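Chitinase A (Cycas revoluta, PDB 4MNK) probably hydrolyses chitin as a glycoside hydrolase family 18 enzyme of plant class V, and here holds tri-N-acetylchitotriose in its cleft. Local coordinates at residues A4-S14 with G323-Q332; V235-R243 with V302-K313. One frame throughout, in Å; residues are numbered along the deposited sequence.

Contact 1 of 2, residues A4-S14 with G323-Q332; sequences ALKVGFWPAYS and GGYFFWSVNQ. With NAG (2-acetamido-2-deoxy-beta-D-glucopyranose), chain B; NAG (2-acetamido-2-deoxy-beta-D-glucopyranose), chain C; NAG (2-acetamido-2-deoxy-beta-D-glucopyranose), chain D.
The indole of Trp328 has Phe9 CD2 at its benzo edge, in plane; Phe9 CB comes in obliquely, 3.3 Å from Trp328 CE3, while the sugar of chain B rests on one face and Ser329 CB, across the cis peptide that follows Trp328, on the opposite face. Trp328 CG is anti to the backbone N (chi1 175°), which lays one face against the chain B sugar and points NE1 at O7 of the chain C sugar, a 2.9 Å hydrogen bond. Phe9 turns its edge to the face of Phe326 in an offset edge-to-face pair, planes at 67°. Tyr13 carries C5 of the chain D sugar over the centre of its ring. Parallel pairing of strands 5-11 and 324-328 closes the TIM barrel of family 18, from Leu5 N to Gly323 O (2.8 Å) through to Val330 N and Phe9 O. With an alanine in place of Trp328, the chain B sugar would probably lose its platform, O7 of the chain C sugar one of its donors, and a gap would open beside Phe9. Gln332 NE2 gives that O7 a second donor. Asn331 ND2 packs 3.1 Å from Pro11 CD and donates to Ser329 OG at 2.7 Å.

Contact 2 of 2, residues V235-R243 with V302-K313; sequences VLGIPLFGR and VGYDNQQSVALK. With NAG (2-acetamido-2-deoxy-beta-D-glucopyranose), chain C.
Gly242 lies so close against strand 302-304 that its CA is 3.0 Å from Gly303 O, with Tyr304 CB on the same flank; a CB here would collide with Gly303 O, Val302 CG2 and Tyr304 CB. The next residue forms an antiparallel hydrogen-bonded pair: Arg243 N donates to Gly303 O in its carbonyl plane, and Gly303 N returns a straighter bond to Arg243 O, 2.9 Å with 167° at the hydrogen. Val302 CG2 packs against that same oxygen. Further back along the strand, a buried charge pair faces apolar groups. Asp305 crosses Pro239 at about a right angle, OD2 lying 3.4 Å from Pro239 CD, and the same oxygen receives Lys313 NZ on its syn side at 2.8 Å, tilted 18° from the carboxylate plane, with a weak second bond to OD1. Ser309 OG donates to the anti lone pair of Asp305 OD1, so both oxygens are held and the carboxylate is fixed in rotation. Lys313 reaches it with an extended chain, sliding past Ile238 in the opposite direction; its ammonium also donates to Ala206 O and to a water that bridges to Gly237 O. Ile238 CG2, anti to the backbone N, touches Val310 CG2 at 4.0 Å. Asn306 and Ser309 form a capping box at the start of the helix, Ser309 N to Asn306 OD1 and Asn306 N to Ser309 OG. On the substrate side, the face of Phe241 takes the acetamide methyl C8 of the chain C sugar over its centre, and Arg243 is salt-bridged to Asp193. Helix 307-313 runs antiparallel to strand 235-239 with axes 10.3 Å apart, as the outer helix of a TIM barrel does; helix 337-346 flanks it, helix 271-279 packs on Val302 and Tyr304, and strand 324-328 adjoins strand 235-239.

How the contacts relate
Both contacts are buried, contact 1 about 7 Å and contact 2 about 12 Å from the chain centre, measured between centres. Contact 1 pairs two parallel barrel strands; contact 2 sets a strand against a barrel helix and an antiparallel strand. They share a seam, since strands 324-328 and 234-247 are neighbours: Phe326 O lies 2.8 Å from Ile238 N, a probable hydrogen bond. Helix 307-319 is followed in the chain by strand 324-328. Aromatic rings and backbone bonds dominate contact 1, whereas contact 2 adds a buried salt bridge on the helix side. Both reach the chain C sugar, contact 1 mainly by polar and contact 2 by apolar means.

Contact 1 of 2, residues A4-S14 with G323-Q332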
loop_
_atom_site.group_PDB
_atom_site.type_symbol
_atom_site.label_atom_id
_atom_site.label_comp_id
_atom_site.label_asym_id
_atom_site.label_seq_id
_atom_site.Cartn_x
_atom_site.Cartn_y
_atom_site.Cartn_z
ATOM N N ALA A 4 10.589 0.356 -14.392
ATOM C CA ALA A 4 10.910 0.069 -12.962
ATOM C C ALA A 4 10.208 1.052 -12.027
ATOM O O ALA A 4 10.689 2.166 -11.802
ATOM C CB ALA A 4 12.415 0.095 -12.744
ATOM N N LEU A 5 9.068 0.627 -11.492
ATOM C CA LEU A 5 8.245 1.472 -10.634
ATOM C C LEU A 5 8.750 1.431 -9.195
ATOM O O LEU A 5 8.849 0.362 -8.592
ATOM C CB LEU A 5 6.774 1.047 -10.715
ATOM C CG LEU A 5 6.140 1.101 -12.114
ATOM C CD1 LEU A 5 4.895 0.233 -12.187
ATOM C CD2 LEU A 5 5.823 2.530 -12.530
ATOM N N LYS A 6 9.088 2.604 -8.667
ATOM C CA LYS A 6 9.548 2.745 -7.289
ATOM C C LYS A 6 8.555 3.664 -6.594
ATOM O O LYS A 6 8.597 4.886 -6.756
ATOM C CB LYS A 6 10.966 3.321 -7.250
ATOM C CG LYS A 6 11.990 2.489 -8.014
ATOM C CD LYS A 6 13.364 3.146 -8.002
ATOM C CE LYS A 6 14.410 2.246 -8.643
ATOM N NZ LYS A 6 15.722 2.933 -8.800
ATOM N N VAL A 7 7.642 3.064 -5.837
ATOM C CA VAL A 7 6.442 3.759 -5.386
ATOM C C VAL A 7 6.457 3.986 -3.875
ATOM O O VAL A 7 6.865 3.113 -3.110
ATOM C CB VAL A 7 5.175 2.974 -5.812
ATOM C CG1 VAL A 7 3.915 3.668 -5.352
ATOM C CG2 VAL A 7 5.141 2.795 -7.323
ATOM N N GLY A 8 6.023 5.170 -3.451
ATOM C CA GLY A 8 5.909 5.483 -2.029
ATOM C C GLY A 8 4.594 6.159 -1.705
ATOM O O GLY A 8 4.123 7.004 -2.469
ATOM N N PHE A 9 4.009 5.786 -0.570
ATOM C CA PHE A 9 2.777 6.400 -0.083
ATOM C C PHE A 9 3.071 7.366 1.052
ATOM O O PHE A 9 3.723 6.995 2.033
ATOM C CB PHE A 9 1.817 5.329 0.433
ATOM C CG PHE A 9 1.095 4.583 -0.647
ATOM C CD1 PHE A 9 1.712 3.531 -1.318
ATOM C CD2 PHE A 9 -0.212 4.920 -0.987
ATOM C CE1 PHE A 9 1.045 2.838 -2.322
ATOM C CE2 PHE A 9 -0.889 4.228 -1.987
ATOM C CZ PHE A 9 -0.256 3.184 -2.654
ATOM N N TRP A 10 2.581 8.599 0.918
ATOM C CA TRP A 10 2.666 9.597 1.982
ATOM C C TRP A 10 1.279 9.858 2.548
ATOM O O TRP A 10 0.395 10.316 1.820
ATOM C CB TRP A 10 3.273 10.907 1.477
ATOM C CG TRP A 10 3.364 11.938 2.570
ATOM C CD1 TRP A 10 4.307 12.000 3.552
ATOM C CD2 TRP A 10 2.457 13.027 2.813
ATOM N NE1 TRP A 10 4.056 13.065 4.383
ATOM C CE2 TRP A 10 2.927 13.711 3.957
ATOM C CE3 TRP A 10 1.298 13.492 2.175
ATOM C CZ2 TRP A 10 2.280 14.840 4.478
ATOM C CZ3 TRP A 10 0.655 14.616 2.693
ATOM C CH2 TRP A 10 1.152 15.276 3.832
ATOM N N PRO A 11 1.081 9.581 3.848
ATOM C CA PRO A 11 -0.225 9.810 4.442
ATOM C C PRO A 11 -0.344 11.214 5.028
ATOM O O PRO A 11 0.528 11.659 5.785
ATOM C CB PRO A 11 -0.293 8.746 5.533
ATOM C CG PRO A 11 1.130 8.572 5.972
ATOM C CD PRO A 11 2.024 8.995 4.821
ATOM N N ALA A 12 -1.427 11.901 4.675
ATOM C CA ALA A 12 -1.648 13.283 5.097
ATOM C C ALA A 12 -1.663 13.492 6.617
ATOM O O ALA A 12 -1.343 14.582 7.087
ATOM C CB ALA A 12 -2.913 13.834 4.463
ATOM N N TYR A 13 -2.005 12.448 7.375
ATOM C CA TYR A 13 -2.045 12.538 8.843
ATOM C C TYR A 13 -0.689 12.918 9.440
ATOM O O TYR A 13 -0.622 13.438 10.554
ATOM C CB TYR A 13 -2.564 11.230 9.483
ATOM C CG TYR A 13 -1.556 10.086 9.548
ATOM C CD1 TYR A 13 -0.466 10.133 10.421
ATOM C CD2 TYR A 13 -1.707 8.950 8.753
ATOM C CE1 TYR A 13 0.459 9.099 10.482
ATOM C CE2 TYR A 13 -0.788 7.901 8.813
ATOM C CZ TYR A 13 0.294 7.986 9.677
ATOM O OH TYR A 13 1.217 6.966 9.748
ATOM N N SER A 14 0.384 12.655 8.693
ATOM C CA SER A 14 1.741 12.798 9.214
ATOM C C SER A 14 2.361 14.174 8.975
ATOM O O SER A 14 3.525 14.391 9.309
ATOM C CB SER A 14 2.647 11.706 8.630
ATOM O OG SER A 14 2.906 11.929 7.251
ATOM N N GLY A 323 6.428 -5.163 -12.047
ATOM C CA GLY A 323 6.538 -3.766 -12.451
ATOM C C GLY A 323 7.418 -2.950 -11.523
ATOM O O GLY A 323 8.016 -1.960 -11.942
ATOM N N GLY A 324 7.500 -3.375 -10.265
ATOM C CA GLY A 324 8.310 -2.699 -9.261
ATOM C C GLY A 324 7.842 -3.011 -7.860
ATOM O O GLY A 324 7.316 -4.091 -7.597
ATOM N N TYR A 325 8.042 -2.052 -6.961
ATOM C CA TYR A 325 7.695 -2.201 -5.550
ATOM C C TYR A 325 7.093 -0.902 -5.024
ATOM O O TYR A 325 7.295 0.163 -5.615
ATOM C CB TYR A 325 8.936 -2.564 -4.722
ATOM C CG TYR A 325 10.052 -1.548 -4.844
ATOM C CD1 TYR A 325 10.071 -0.400 -4.049
ATOM C CD2 TYR A 325 11.081 -1.723 -5.766
ATOM C CE1 TYR A 325 11.082 0.544 -4.170
ATOM C CE2 TYR A 325 12.101 -0.786 -5.893
ATOM C CZ TYR A 325 12.094 0.343 -5.092
ATOM O OH TYR A 325 13.103 1.268 -5.207
ATOM N N PHE A 326 6.360 -0.999 -3.918
ATOM C CA PHE A 326 5.886 0.188 -3.210
ATOM C C PHE A 326 6.134 0.079 -1.715
ATOM O O PHE A 326 6.228 -1.023 -1.176
ATOM C CB PHE A 326 4.408 0.509 -3.527
ATOM C CG PHE A 326 3.398 -0.280 -2.732
ATOM C CD1 PHE A 326 3.058 0.096 -1.434
ATOM C CD2 PHE A 326 2.740 -1.362 -3.305
ATOM C CE1 PHE A 326 2.108 -0.616 -0.710
ATOM C CE2 PHE A 326 1.782 -2.079 -2.589
ATOM C CZ PHE A 326 1.467 -1.707 -1.288
ATOM N N PHE A 327 6.236 1.231 -1.057
ATOM C CA PHE A 327 6.351 1.293 0.391
ATOM C C PHE A 327 5.132 1.967 1.006
ATOM O O PHE A 327 4.737 3.059 0.580
ATOM C CB PHE A 327 7.591 2.083 0.803
ATOM C CG PHE A 327 8.887 1.365 0.573
ATOM C CD1 PHE A 327 9.753 1.771 -0.438
ATOM C CD2 PHE A 327 9.254 0.290 1.380
ATOM C CE1 PHE A 327 10.965 1.114 -0.640
ATOM C CE2 PHE A 327 10.463 -0.370 1.186
ATOM C CZ PHE A 327 11.318 0.043 0.174
ATOM N N TRP A 328 4.544 1.316 2.004
ATOM C CA TRP A 328 3.594 1.969 2.898
ATOM C C TRP A 328 4.216 2.013 4.293
ATOM O O TRP A 328 4.482 0.952 4.859
ATOM C CB TRP A 328 2.255 1.216 2.980
ATOM C CG TRP A 328 1.371 1.869 4.001
ATOM C CD1 TRP A 328 1.366 1.638 5.349
ATOM C CD2 TRP A 328 0.429 2.922 3.771
ATOM N NE1 TRP A 328 0.465 2.470 5.968
ATOM C CE2 TRP A 328 -0.126 3.267 5.023
ATOM C CE3 TRP A 328 -0.014 3.597 2.626
ATOM C CZ2 TRP A 328 -1.102 4.262 5.163
ATOM C CZ3 TRP A 328 -0.980 4.588 2.766
ATOM C CH2 TRP A 328 -1.511 4.910 4.025
ATOM N N SER A 329 4.454 3.190 4.880
ATOM C CA SER A 329 4.273 4.515 4.287
ATOM C C SER A 329 5.542 5.315 4.587
ATOM O O SER A 329 6.225 5.054 5.584
ATOM C CB SER A 329 3.026 5.211 4.856
ATOM O OG SER A 329 3.051 5.297 6.276
ATOM N N VAL A 330 5.862 6.285 3.733
ATOM C CA VAL A 330 7.205 6.881 3.723
ATOM C C VAL A 330 7.580 7.686 4.971
ATOM O O VAL A 330 8.763 7.845 5.267
ATOM C CB VAL A 330 7.481 7.697 2.429
ATOM C CG1 VAL A 330 7.371 6.800 1.203
ATOM C CG2 VAL A 330 6.548 8.902 2.312
ATOM N N ASN A 331 6.580 8.180 5.696
ATOM C CA ASN A 331 6.807 8.873 6.965
ATOM C C ASN A 331 7.366 7.956 8.052
ATOM O O ASN A 331 7.896 8.434 9.052
ATOM C CB ASN A 331 5.512 9.517 7.462
ATOM C CG ASN A 331 4.429 8.496 7.756
ATOM O OD1 ASN A 331 3.913 8.411 8.871
ATOM N ND2 ASN A 331 4.091 7.704 6.758
ATOM N N GLN A 332 7.250 6.645 7.850
ATOM C CA GLN A 332 7.655 5.661 8.858
ATOM C C GLN A 332 9.140 5.289 8.811
ATOM O O GLN A 332 9.626 4.561 9.681
ATOM C CB GLN A 332 6.792 4.407 8.736
ATOM C CG GLN A 332 5.310 4.628 9.002
ATOM C CD GLN A 332 4.463 3.421 8.624
ATOM O OE1 GLN A 332 4.784 2.685 7.684
ATOM N NE2 GLN A 332 3.375 3.215 9.350
HETATM C C1 NAG B . -3.308 -1.190 4.478
HETATM C C2 NAG B . -3.752 0.221 4.069
HETATM C C3 NAG B . -3.114 1.292 4.956
HETATM C C4 NAG B . -3.115 0.931 6.444
HETATM C C5 NAG B . -2.635 -0.512 6.640
HETATM C C6 NAG B . -2.633 -0.961 8.102
HETATM C C7 NAG B . -2.277 0.404 2.064
HETATM C C8 NAG B . -2.228 0.784 0.613
HETATM N N2 NAG B . -3.470 0.522 2.666
HETATM O O1 NAG B . -4.086 -2.148 3.796
HETATM O O3 NAG B . -3.763 2.530 4.748
HETATM O O4 NAG B . -2.253 1.824 7.116
HETATM O O5 NAG B . -3.451 -1.378 5.876
HETATM O O6 NAG B . -3.938 -0.921 8.635
HETATM O O7 NAG B . -1.252 0.007 2.623
HETATM C C1 NAG C . -2.979 2.650 8.044
HETATM C C2 NAG C . -2.021 3.119 9.133
HETATM C C3 NAG C . -2.753 3.983 10.156
HETATM C C4 NAG C . -3.589 5.087 9.497
HETATM C C5 NAG C . -4.361 4.582 8.267
HETATM C C6 NAG C . -4.922 5.740 7.442
HETATM C C7 NAG C . -0.107 1.674 9.601
HETATM C C8 NAG C . 0.396 0.480 10.354
HETATM N N2 NAG C . -1.389 1.988 9.791
HETATM O O3 NAG C . -1.804 4.557 11.028
HETATM O O4 NAG C . -4.516 5.588 10.439
HETATM O O5 NAG C . -3.555 3.780 7.418
HETATM O O6 NAG C . -3.871 6.471 6.845
HETATM O O7 NAG C . 0.650 2.302 8.860
HETATM C C1 NAG D . -4.127 6.880 10.944
HETATM C C2 NAG D . -5.368 7.587 11.490
HETATM C C3 NAG D . -5.014 8.910 12.174
HETATM C C4 NAG D . -3.815 8.777 13.113
HETATM C C5 NAG D . -2.669 8.017 12.439
HETATM C C6 NAG D . -1.491 7.778 13.383
HETATM C C7 NAG D . -7.383 7.038 10.202
HETATM C C8 NAG D . -8.276 7.441 9.066
HETATM N N2 NAG D . -6.332 7.828 10.429
HETATM O O3 NAG D . -6.131 9.368 12.905
HETATM O O4 NAG D . -3.386 10.067 13.493
HETATM O O5 NAG D . -3.138 6.773 11.952
HETATM O O6 NAG D . -1.819 6.799 14.345
HETATM O O7 NAG D . -7.640 6.026 10.858
HETATM O O HOH W 1 7.834 -1.374 -14.630
HETATM O O HOH W 2 0.872 5.023 8.009
HETATM O O HOH W 3 3.068 5.090 11.723
#

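Contact 2 of 2, residues V235-R243 with V302-K313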
loop_
_atom_site.group_PDB
_atom_site.type_symbol
_atom_site.label_atom_id
_atom_site.label_comp_id
_atom_site.label_asym_id
_atom_site.label_seq_id
_atom_site.Cartn_x
_atom_site.Cartn_y
_atom_site.Cartn_z
ATOM N N VAL A 235 2.879 -4.510 -8.608
ATOM C CA VAL A 235 3.851 -3.755 -7.831
ATOM C C VAL A 235 3.832 -4.304 -6.405
ATOM O O VAL A 235 2.801 -4.285 -5.731
ATOM C CB VAL A 235 3.558 -2.235 -7.896
ATOM C CG1 VAL A 235 4.429 -1.462 -6.923
ATOM C CG2 VAL A 235 3.787 -1.725 -9.308
ATOM N N LEU A 236 4.973 -4.831 -5.965
ATOM C CA LEU A 236 5.063 -5.526 -4.681
ATOM C C LEU A 236 5.146 -4.573 -3.491
ATOM O O LEU A 236 6.093 -3.795 -3.378
ATOM C CB LEU A 236 6.269 -6.468 -4.675
ATOM C CG LEU A 236 6.542 -7.219 -3.368
ATOM C CD1 LEU A 236 5.456 -8.245 -3.061
ATOM C CD2 LEU A 236 7.910 -7.881 -3.418
ATOM N N GLY A 237 4.170 -4.662 -2.593
ATOM C CA GLY A 237 4.171 -3.842 -1.388
ATOM C C GLY A 237 5.145 -4.328 -0.339
ATOM O O GLY A 237 5.280 -5.536 -0.116
ATOM N N ILE A 238 5.829 -3.375 0.291
ATOM C CA ILE A 238 6.750 -3.635 1.391
ATOM C C ILE A 238 6.400 -2.650 2.508
ATOM O O ILE A 238 6.335 -1.438 2.265
ATOM C CB ILE A 238 8.232 -3.443 0.962
ATOM C CG1 ILE A 238 8.571 -4.330 -0.247
ATOM C CG2 ILE A 238 9.179 -3.712 2.141
ATOM C CD1 ILE A 238 9.926 -4.055 -0.885
ATOM N N PRO A 239 6.160 -3.157 3.731
ATOM C CA PRO A 239 5.797 -2.257 4.823
ATOM C C PRO A 239 7.001 -1.533 5.424
ATOM O O PRO A 239 8.091 -2.109 5.531
ATOM C CB PRO A 239 5.187 -3.204 5.854
ATOM C CG PRO A 239 5.911 -4.484 5.646
ATOM C CD PRO A 239 6.206 -4.566 4.170
ATOM N N LEU A 240 6.794 -0.274 5.802
ATOM C CA LEU A 240 7.798 0.490 6.542
ATOM C C LEU A 240 7.450 0.546 8.030
ATOM O O LEU A 240 7.928 1.407 8.772
ATOM C CB LEU A 240 7.972 1.890 5.945
ATOM C CG LEU A 240 8.642 1.916 4.570
ATOM C CD1 LEU A 240 8.669 3.331 4.020
ATOM C CD2 LEU A 240 10.048 1.326 4.622
ATOM N N PHE A 241 6.615 -0.400 8.448
ATOM C CA PHE A 241 6.246 -0.587 9.836
ATOM C C PHE A 241 6.336 -2.071 10.152
ATOM O O PHE A 241 6.317 -2.912 9.247
ATOM C CB PHE A 241 4.818 -0.085 10.086
ATOM C CG PHE A 241 3.758 -0.900 9.390
ATOM C CD1 PHE A 241 3.405 -0.631 8.072
ATOM C CD2 PHE A 241 3.122 -1.951 10.050
ATOM C CE1 PHE A 241 2.434 -1.391 7.422
ATOM C CE2 PHE A 241 2.150 -2.716 9.404
ATOM C CZ PHE A 241 1.808 -2.433 8.089
ATOM N N GLY A 242 6.430 -2.382 11.439
ATOM C CA GLY A 242 6.399 -3.755 11.910
ATOM C C GLY A 242 5.178 -4.002 12.769
ATOM O O GLY A 242 4.529 -3.058 13.225
ATOM N N ARG A 243 4.862 -5.277 12.971
ATOM C CA ARG A 243 3.802 -5.683 13.884
ATOM C C ARG A 243 4.424 -6.163 15.187
ATOM O O ARG A 243 5.396 -6.926 15.177
ATOM C CB ARG A 243 2.931 -6.776 13.262
ATOM C CG ARG A 243 2.051 -6.300 12.114
ATOM C CD ARG A 243 0.811 -5.601 12.631
ATOM N NE ARG A 243 0.074 -4.935 11.563
ATOM C CZ ARG A 243 -0.838 -3.990 11.763
ATOM N NH1 ARG A 243 -1.132 -3.590 12.995
ATOM N NH2 ARG A 243 -1.454 -3.440 10.728
ATOM N N VAL A 302 8.936 -7.372 17.940
ATOM C CA VAL A 302 8.412 -6.760 16.721
ATOM C C VAL A 302 8.985 -7.440 15.476
ATOM O O VAL A 302 10.185 -7.694 15.402
ATOM C CB VAL A 302 8.639 -5.214 16.706
ATOM C CG1 VAL A 302 10.130 -4.866 16.743
ATOM C CG2 VAL A 302 7.944 -4.561 15.507
ATOM N N GLY A 303 8.112 -7.752 14.520
ATOM C CA GLY A 303 8.522 -8.313 13.232
ATOM C C GLY A 303 8.376 -7.263 12.149
ATOM O O GLY A 303 7.375 -6.545 12.111
ATOM N N TYR A 304 9.368 -7.174 11.266
ATOM C CA TYR A 304 9.447 -6.077 10.300
ATOM C C TYR A 304 10.395 -6.431 9.162
ATOM O O TYR A 304 10.989 -7.514 9.142
ATOM C CB TYR A 304 9.926 -4.788 10.993
ATOM C CG TYR A 304 11.279 -4.942 11.654
ATOM C CD1 TYR A 304 12.439 -4.458 11.044
ATOM C CD2 TYR A 304 11.407 -5.605 12.876
ATOM C CE1 TYR A 304 13.690 -4.622 11.645
ATOM C CE2 TYR A 304 12.646 -5.773 13.481
ATOM C CZ TYR A 304 13.778 -5.282 12.861
ATOM O OH TYR A 304 14.994 -5.461 13.480
ATOM N N ASP A 305 10.532 -5.510 8.213
ATOM C CA ASP A 305 11.523 -5.635 7.156
ATOM C C ASP A 305 12.721 -4.748 7.444
ATOM O O ASP A 305 12.568 -3.588 7.836
ATOM C CB ASP A 305 10.915 -5.296 5.796
ATOM C CG ASP A 305 10.168 -6.466 5.196
ATOM O OD1 ASP A 305 10.824 -7.479 4.864
ATOM O OD2 ASP A 305 8.929 -6.379 5.060
ATOM N N ASN A 306 13.914 -5.303 7.260
ATOM C CA ASN A 306 15.139 -4.536 7.444
ATOM C C ASN A 306 15.925 -4.405 6.145
ATOM O O ASN A 306 15.433 -4.758 5.071
ATOM C CB ASN A 306 15.993 -5.094 8.597
ATOM C CG ASN A 306 16.661 -6.426 8.269
ATOM O OD1 ASN A 306 16.498 -6.988 7.184
ATOM N ND2 ASN A 306 17.423 -6.935 9.227
ATOM N N GLN A 307 17.146 -3.894 6.247
ATOM C CA GLN A 307 17.975 -3.639 5.081
ATOM C C GLN A 307 18.170 -4.900 4.229
ATOM O O GLN A 307 18.056 -4.863 3.000
ATOM C CB GLN A 307 19.319 -3.054 5.528
ATOM C CG GLN A 307 19.223 -1.670 6.211
ATOM C CD GLN A 307 19.110 -1.704 7.742
ATOM O OE1 GLN A 307 18.368 -2.503 8.327
ATOM N NE2 GLN A 307 19.834 -0.799 8.394
ATOM N N GLN A 308 18.430 -6.023 4.892
ATOM C CA GLN A 308 18.632 -7.295 4.205
ATOM C C GLN A 308 17.351 -7.837 3.569
ATOM O O GLN A 308 17.355 -8.226 2.401
ATOM C CB GLN A 308 19.236 -8.335 5.150
ATOM C CG GLN A 308 19.613 -9.633 4.460
ATOM C CD GLN A 308 20.370 -10.586 5.359
ATOM O OE1 GLN A 308 20.515 -10.355 6.561
ATOM N NE2 GLN A 308 20.863 -11.668 4.774
ATOM N N SER A 309 16.256 -7.861 4.326
ATOM C CA SER A 309 15.019 -8.425 3.787
ATOM C C SER A 309 14.445 -7.580 2.650
ATOM O O SER A 309 13.895 -8.128 1.700
ATOM C CB SER A 309 13.982 -8.692 4.883
ATOM O OG SER A 309 13.471 -7.494 5.430
ATOM N N VAL A 310 14.597 -6.256 2.727
ATOM C CA VAL A 310 14.134 -5.382 1.646
ATOM C C VAL A 310 14.923 -5.643 0.359
ATOM O O VAL A 310 14.338 -5.773 -0.717
ATOM C CB VAL A 310 14.157 -3.884 2.046
ATOM C CG1 VAL A 310 13.957 -2.982 0.829
ATOM C CG2 VAL A 310 13.082 -3.602 3.081
ATOM N N ALA A 311 16.247 -5.743 0.466
ATOM C CA ALA A 311 17.065 -6.052 -0.707
ATOM C C ALA A 311 16.637 -7.380 -1.331
ATOM O O ALA A 311 16.552 -7.503 -2.551
ATOM C CB ALA A 311 18.537 -6.079 -0.350
ATOM N N LEU A 312 16.359 -8.367 -0.485
ATOM C CA LEU A 312 15.926 -9.676 -0.968
ATOM C C LEU A 312 14.547 -9.620 -1.626
ATOM O O LEU A 312 14.333 -10.244 -2.662
ATOM C CB LEU A 312 15.972 -10.710 0.158
ATOM C CG LEU A 312 17.382 -11.106 0.615
ATOM C CD1 LEU A 312 17.331 -11.846 1.937
ATOM C CD2 LEU A 312 18.122 -11.931 -0.438
ATOM N N LYS A 313 13.628 -8.856 -1.038
ATOM C CA LYS A 313 12.284 -8.697 -1.609
ATOM C C LYS A 313 12.309 -7.969 -2.948
ATOM O O LYS A 313 11.573 -8.329 -3.867
ATOM C CB LYS A 313 11.358 -7.966 -0.637
ATOM C CG LYS A 313 10.860 -8.833 0.488
ATOM C CD LYS A 313 9.905 -8.079 1.379
ATOM C CE LYS A 313 9.267 -9.027 2.358
ATOM N NZ LYS A 313 8.261 -8.329 3.189
HETATM C C1 NAG C . -2.979 2.650 8.044
HETATM C C2 NAG C . -2.021 3.119 9.133
HETATM C C3 NAG C . -2.753 3.983 10.156
HETATM C C4 NAG C . -3.589 5.087 9.497
HETATM C C5 NAG C . -4.361 4.582 8.267
HETATM C C6 NAG C . -4.922 5.740 7.442
HETATM C C7 NAG C . -0.107 1.674 9.601
HETATM C C8 NAG C . 0.396 0.480 10.354
HETATM N N2 NAG C . -1.389 1.988 9.791
HETATM O O3 NAG C . -1.804 4.557 11.028
HETATM O O4 NAG C . -4.516 5.588 10.439
HETATM O O5 NAG C . -3.555 3.780 7.418
HETATM O O6 NAG C . -3.871 6.471 6.845
HETATM O O7 NAG C . 0.650 2.302 8.860
HETATM O O HOH W 4 6.227 -7.552 1.417
#